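Local atomic coordinates of insecticidal crystal protein Cry35Ab1 (Bacillus thuringiensis, PDB entry 4JP0), a protein that acts with its partner Cry34Ab1 as one component of a binary insecticidal toxin against western corn rootworm, whose larval midgut epithelium is probably the primary target. Residues Y346-H349 / Q350-L353; A352-L355 / L356-H359; I59-Y62 / A63-C67. One frame throughout, in Å; residues are numbered along the deposited sequence.

Interaction 1: Y346-H349 / Q350-L353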
# COMPACT_ATOMS: atom_id res chain seq x y z
N TYR A 346 -4.21 36.95 -8.79
CA TYR A 346 -4.82 37.68 -9.87
C TYR A 346 -4.99 39.13 -9.45
O TYR A 346 -5.67 39.39 -8.47
CB TYR A 346 -6.18 37.12 -10.19
CG TYR A 346 -6.72 37.77 -11.40
CD1 TYR A 346 -6.03 37.71 -12.59
CD2 TYR A 346 -7.92 38.48 -11.36
CE1 TYR A 346 -6.52 38.33 -13.73
CE2 TYR A 346 -8.42 39.10 -12.50
CZ TYR A 346 -7.71 39.02 -13.68
OH TYR A 346 -8.18 39.64 -14.83
N PRO A 347 -4.36 40.07 -10.14
CA PRO A 347 -3.49 39.79 -11.29
C PRO A 347 -2.31 38.92 -10.91
O PRO A 347 -1.89 38.96 -9.75
CB PRO A 347 -3.00 41.19 -11.70
CG PRO A 347 -3.97 42.13 -11.12
CD PRO A 347 -4.44 41.49 -9.81
N ASN A 348 -1.77 38.17 -11.86
CA ASN A 348 -0.70 37.20 -11.54
C ASN A 348 0.70 37.83 -11.46
O ASN A 348 1.43 37.92 -12.46
CB ASN A 348 -0.73 36.00 -12.51
CG ASN A 348 0.17 34.85 -12.06
OD1 ASN A 348 1.09 35.03 -11.25
ND2 ASN A 348 -0.09 33.64 -12.58
N HIS A 349 1.06 38.28 -10.26
CA HIS A 349 2.33 38.94 -10.03
C HIS A 349 3.49 37.98 -10.24
O HIS A 349 4.55 38.39 -10.69
CB HIS A 349 2.44 39.51 -8.62
CG HIS A 349 1.45 40.59 -8.30
ND1 HIS A 349 1.39 41.19 -7.06
CD2 HIS A 349 0.50 41.19 -9.06
CE1 HIS A 349 0.45 42.12 -7.07
NE2 HIS A 349 -0.12 42.13 -8.27
N GLN A 350 3.29 36.71 -9.88
CA GLN A 350 4.35 35.73 -10.07
C GLN A 350 4.62 35.48 -11.56
O GLN A 350 5.78 35.39 -11.98
CB GLN A 350 4.06 34.41 -9.33
CG GLN A 350 5.30 33.49 -9.22
CD GLN A 350 5.30 32.65 -7.94
OE1 GLN A 350 4.84 33.10 -6.88
NE2 GLN A 350 5.82 31.42 -8.03
N GLN A 351 3.57 35.36 -12.35
CA GLN A 351 3.78 35.18 -13.78
C GLN A 351 4.42 36.44 -14.35
O GLN A 351 5.31 36.37 -15.20
CB GLN A 351 2.48 34.90 -14.51
CG GLN A 351 2.71 34.72 -16.01
CD GLN A 351 1.44 34.80 -16.81
OE1 GLN A 351 0.55 35.60 -16.49
NE2 GLN A 351 1.34 33.98 -17.85
N ALA A 352 3.99 37.61 -13.88
CA ALA A 352 4.60 38.83 -14.38
C ALA A 352 6.14 38.90 -14.16
O ALA A 352 6.91 39.23 -15.09
CB ALA A 352 3.91 40.08 -13.81
N LEU A 353 6.59 38.62 -12.94
CA LEU A 353 8.04 38.64 -12.69
C LEU A 353 8.77 37.60 -13.55
O LEU A 353 9.90 37.81 -14.04
CB LEU A 353 8.34 38.39 -11.21
CG LEU A 353 7.68 39.40 -10.26
CD1 LEU A 353 7.36 38.75 -8.87
CD2 LEU A 353 8.54 40.64 -10.09

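Interaction 2: A352-L355 / L356-H359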
# COMPACT_ATOMS: atom_id res chain seq x y z
N ALA A 352 3.99 37.61 -13.88
CA ALA A 352 4.60 38.83 -14.38
C ALA A 352 6.14 38.90 -14.16
O ALA A 352 6.91 39.23 -15.09
CB ALA A 352 3.91 40.08 -13.81
N LEU A 353 6.59 38.62 -12.94
CA LEU A 353 8.04 38.64 -12.69
C LEU A 353 8.77 37.60 -13.55
O LEU A 353 9.90 37.81 -14.04
CB LEU A 353 8.34 38.39 -11.21
CG LEU A 353 7.68 39.40 -10.26
CD1 LEU A 353 7.36 38.75 -8.87
CD2 LEU A 353 8.54 40.64 -10.09
N LEU A 354 8.16 36.45 -13.72
CA LEU A 354 8.82 35.42 -14.52
C LEU A 354 8.92 35.89 -15.97
O LEU A 354 9.96 35.73 -16.62
CB LEU A 354 8.06 34.09 -14.44
CG LEU A 354 8.67 32.87 -15.14
CD1 LEU A 354 10.09 32.63 -14.67
CD2 LEU A 354 7.79 31.60 -14.91
N LEU A 355 7.85 36.49 -16.47
CA LEU A 355 7.84 36.96 -17.83
C LEU A 355 8.94 38.00 -18.06
O LEU A 355 9.49 38.10 -19.17
CB LEU A 355 6.50 37.58 -18.17
CG LEU A 355 5.34 36.62 -18.46
CD1 LEU A 355 4.05 37.38 -18.66
CD2 LEU A 355 5.65 35.76 -19.69
N LEU A 356 9.20 38.80 -17.04
CA LEU A 356 10.20 39.86 -17.17
C LEU A 356 11.63 39.33 -17.40
O LEU A 356 12.51 40.11 -17.78
CB LEU A 356 10.16 40.79 -15.98
CG LEU A 356 9.03 41.82 -15.86
CD1 LEU A 356 9.18 42.54 -14.49
CD2 LEU A 356 9.05 42.85 -16.96
N THR A 357 11.87 38.04 -17.17
CA THR A 357 13.22 37.50 -17.41
C THR A 357 13.54 37.30 -18.88
O THR A 357 14.68 37.02 -19.25
CB THR A 357 13.44 36.18 -16.69
OG1 THR A 357 12.46 35.24 -17.13
CG2 THR A 357 13.19 36.34 -15.21
N ASN A 358 12.55 37.41 -19.74
CA ASN A 358 12.79 37.36 -21.19
C ASN A 358 11.79 38.15 -22.04
O ASN A 358 11.57 37.85 -23.16
CB ASN A 358 12.94 35.93 -21.68
CG ASN A 358 11.68 35.10 -21.55
OD1 ASN A 358 10.71 35.51 -20.99
ND2 ASN A 358 11.72 33.92 -22.08
N HIS A 359 11.24 39.18 -21.42
CA HIS A 359 10.35 40.09 -22.11
C HIS A 359 10.64 41.49 -21.63
O HIS A 359 11.13 41.67 -20.57
CB HIS A 359 8.88 39.81 -21.79
CG HIS A 359 8.34 38.54 -22.36
ND1 HIS A 359 8.61 37.31 -21.82
CD2 HIS A 359 7.55 38.31 -23.42
CE1 HIS A 359 8.01 36.39 -22.51
NE2 HIS A 359 7.35 36.96 -23.50

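Interaction 3: I59-Y62 / A63-C67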
# COMPACT_ATOMS: atom_id res chain seq x y z
N ILE A 59 2.72 -19.00 3.62
CA ILE A 59 2.01 -20.18 3.08
C ILE A 59 0.62 -20.26 3.76
O ILE A 59 0.51 -20.47 5.01
CB ILE A 59 2.83 -21.44 3.37
CG1 ILE A 59 4.26 -21.29 2.81
CG2 ILE A 59 2.06 -22.69 2.84
CD1 ILE A 59 5.21 -22.53 3.08
N THR A 60 -0.42 -20.12 2.95
CA THR A 60 -1.77 -19.93 3.46
C THR A 60 -2.67 -21.09 3.19
O THR A 60 -2.68 -21.61 2.08
CB THR A 60 -2.40 -18.72 2.77
OG1 THR A 60 -1.53 -17.58 2.94
CG2 THR A 60 -3.77 -18.34 3.39
N SER A 61 -3.40 -21.52 4.21
CA SER A 61 -4.36 -22.62 4.01
C SER A 61 -5.45 -22.08 3.06
O SER A 61 -6.16 -21.10 3.36
CB SER A 61 -4.95 -23.03 5.35
OG SER A 61 -5.67 -24.23 5.19
N TYR A 62 -5.61 -22.75 1.92
CA TYR A 62 -6.48 -22.17 0.90
C TYR A 62 -7.94 -22.44 1.15
O TYR A 62 -8.42 -23.54 0.92
CB TYR A 62 -6.06 -22.66 -0.50
CG TYR A 62 -6.88 -22.06 -1.63
CD1 TYR A 62 -6.69 -20.74 -2.01
CD2 TYR A 62 -7.85 -22.80 -2.28
CE1 TYR A 62 -7.44 -20.18 -3.05
CE2 TYR A 62 -8.59 -22.27 -3.30
CZ TYR A 62 -8.41 -20.96 -3.68
OH TYR A 62 -9.12 -20.43 -4.73
N ALA A 63 -8.65 -21.44 1.67
CA ALA A 63 -10.08 -21.54 1.95
C ALA A 63 -10.37 -22.69 2.90
O ALA A 63 -11.41 -23.39 2.78
CB ALA A 63 -10.87 -21.73 0.67
N ALA A 64 -9.43 -22.92 3.81
CA ALA A 64 -9.64 -23.86 4.89
C ALA A 64 -9.03 -23.25 6.15
O ALA A 64 -8.15 -22.38 6.04
CB ALA A 64 -9.00 -25.17 4.60
N ASN A 65 -9.46 -23.71 7.32
CA ASN A 65 -8.94 -23.17 8.60
C ASN A 65 -8.96 -21.66 8.65
O ASN A 65 -8.06 -21.05 9.21
CB ASN A 65 -7.50 -23.68 8.86
CG ASN A 65 -7.33 -25.15 8.51
OD1 ASN A 65 -6.73 -25.50 7.49
ND2 ASN A 65 -7.84 -26.03 9.38
N ASN A 66 -10.01 -21.05 8.10
CA ASN A 66 -10.13 -19.59 8.10
C ASN A 66 -8.94 -18.87 7.46
O ASN A 66 -8.61 -17.71 7.81
CB ASN A 66 -10.41 -19.06 9.54
CG ASN A 66 -11.14 -17.73 9.56
OD1 ASN A 66 -12.00 -17.46 8.71
ND2 ASN A 66 -10.77 -16.88 10.50
N CYS A 67 -8.31 -19.54 6.49
CA CYS A 67 -7.18 -18.97 5.78
C CYS A 67 -6.07 -18.58 6.75
O CYS A 67 -5.43 -17.57 6.56
CB CYS A 67 -7.60 -17.77 4.91
SG CYS A 67 -8.68 -18.30 3.56

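Interaction 1: Y346-H349 / Q350-L353
Gln351 CB sits over one face of the Asn348 carboxamide, 3.4 Å from Asn348 CG. Gln351 N approaches from that same side and donates to Asn348 OD1 over 2.7 Å. The bond is nearly straight at hydrogen, 166°, yet the donor stands well above the carbonyl plane. Gln350 CB lies at the oxygen edge, close to the amide plane, 3.6 Å from Asn348 OD1. Further out, the Gln351 side chain crosses that of Asn348 at about a right angle, their two amide planes turned 33° apart. Asn348 reaches the helix end because its CG is anti to the backbone N (chi1 -169°), which carries OD1 forward to the N-H of Gln351, in the first turn, where N-H groups lack the usual helical carbonyl partners. This is the classical N-cap, and asparagine suits it as a short side chain ending in an acceptor. Asn348 is also the centre of an inverse gamma turn, entered through the cis peptide bond before Pro347, while Ser345 OG bonds both Pro347 O and His349 N. Regular helical bonding follows at once: Ala352 N donates to Asn348 O at 2.9 Å, and Leu353 N to His349 O at 3.0 Å. Leu353 CG and CD1 lie against the same His349 O, CG at 3.3 Å. The side chain of His349 packs on Thr303, Ile370 and Leu378, and the small Ala352 on Leu375 and Val364.

Interaction 2: A352-L355 / L356-H359
Leu355 O receives two donors, His359 ND1 at 2.9 Å and Asn358 N at 3.2 Å. It lies at the edge of the imidazole, near its plane; ND1 is tilted 17° from the carbonyl plane and its bond is bent, 135° at hydrogen, whereas Asn358 N stands above that plane. Beside it His359 CE1 rests 3.7 Å from Leu355 CD2, so the ring pairs a polar nitrogen with the carbonyl and a carbon with the methyl. One step earlier, Leu354 O is gripped twice by a single residue: Thr357 OG1 donates over 2.6 Å in the carbonyl plane, and Thr357 N over 3.0 Å from above. Threonine fits because its hydroxyl, set between backbone N and carbonyl carbon (chi1 58°), folds back onto the helix end, with CG2 3.6 Å from Leu354 O. Leu356 N bonds Ala352 O and more weakly Leu353 O. Outside this shell the apolar leucines pack on the next two helices: Leu355 on Ile367 and Thr368, Leu356 on Tyr361 and Val364, and Leu353 on Leu378. Bonding thus passes from four-residue to three-residue spacing, as at the C-terminal end of an alpha-helix leaving through a type I beta turn, here from Leu355 to Asn358.

Interaction 3: I59-Y62 / A63-C67
Ser61 points from the end of strand 56-61 into the loop that follows it. Its CB rests 3.3 Å from Ala64 O and 3.7 Å from Asn65 OD1. With OG anti to the backbone N (chi1 -169°), the hydroxyl moves on to meet the asparagine, and Ser61 OG donates to Asn65 OD1 over 2.8 Å, in the carboxamide plane and on a lone pair. Ser61 OG also lies 3.2 Å from Ala64 O. The methyl of Ala64 lies alongside, its CB 3.5 Å from Ser61 OG. A serine serves here because a short hydroxyl can bridge to the loop in a buried place. The acceptor is itself held firmly: Asn65 OD1 also bonds Thr21 OG1, and Asn65 ND2 donates to Tyr22 O and weakly to Leu25 O, which together fix the rotation of the amide.

The loop curls back beside the strand through three successive left-handed residues, Asn65, Asn66 and Cys67. Asparagine tolerates this conformation better than most residues do, while Cys67 adopts it too. Cys67 N bonds Ala64 O at 2.9 Å, closing a type I' beta turn from Ala64 to Cys67, and Cys67 CA then directs its hydrogen almost straight at Ser61 O, 3.4 Å away, the angle at hydrogen being 169°. Thr60 CG2 touches Cys67 O beside this contact, at 3.7 Å.

Both segments lie in the region assigned to the ricin B-type beta-trefoil family. Strand 43-52 borders them, with Asn44 and Trp47 against Ser61 and Phe50 against Thr60; Val69 of strand 69-73 also meets Thr60. Helix 193-199 covers another part, Tyr62 lying on Lys198 and Cys67 on Asn194 and Ile197, so this turn is one place where the trefoil meets the part of the chain that follows it.

Interactions 1 and 2 are the two ends of one helix, 349-355, sharing Ala352 and Leu353, with centres 9 Å apart at the surface of the chain. At the start, a side-chain oxygen answers a backbone N-H; at the finish, a hydroxyl and an imidazole answer backbone carbonyls, so the polarity of the capping groups reverses. Helices 361-368 and 372-380 back both ends. Interaction 3 is buried and lies on the opposite side of the chain's centre, about 51 Å from interaction 1 between nearest atoms. There a strand end meets its own loop through a side-chain-to-side-chain hydrogen bond and a CA-H...O contact.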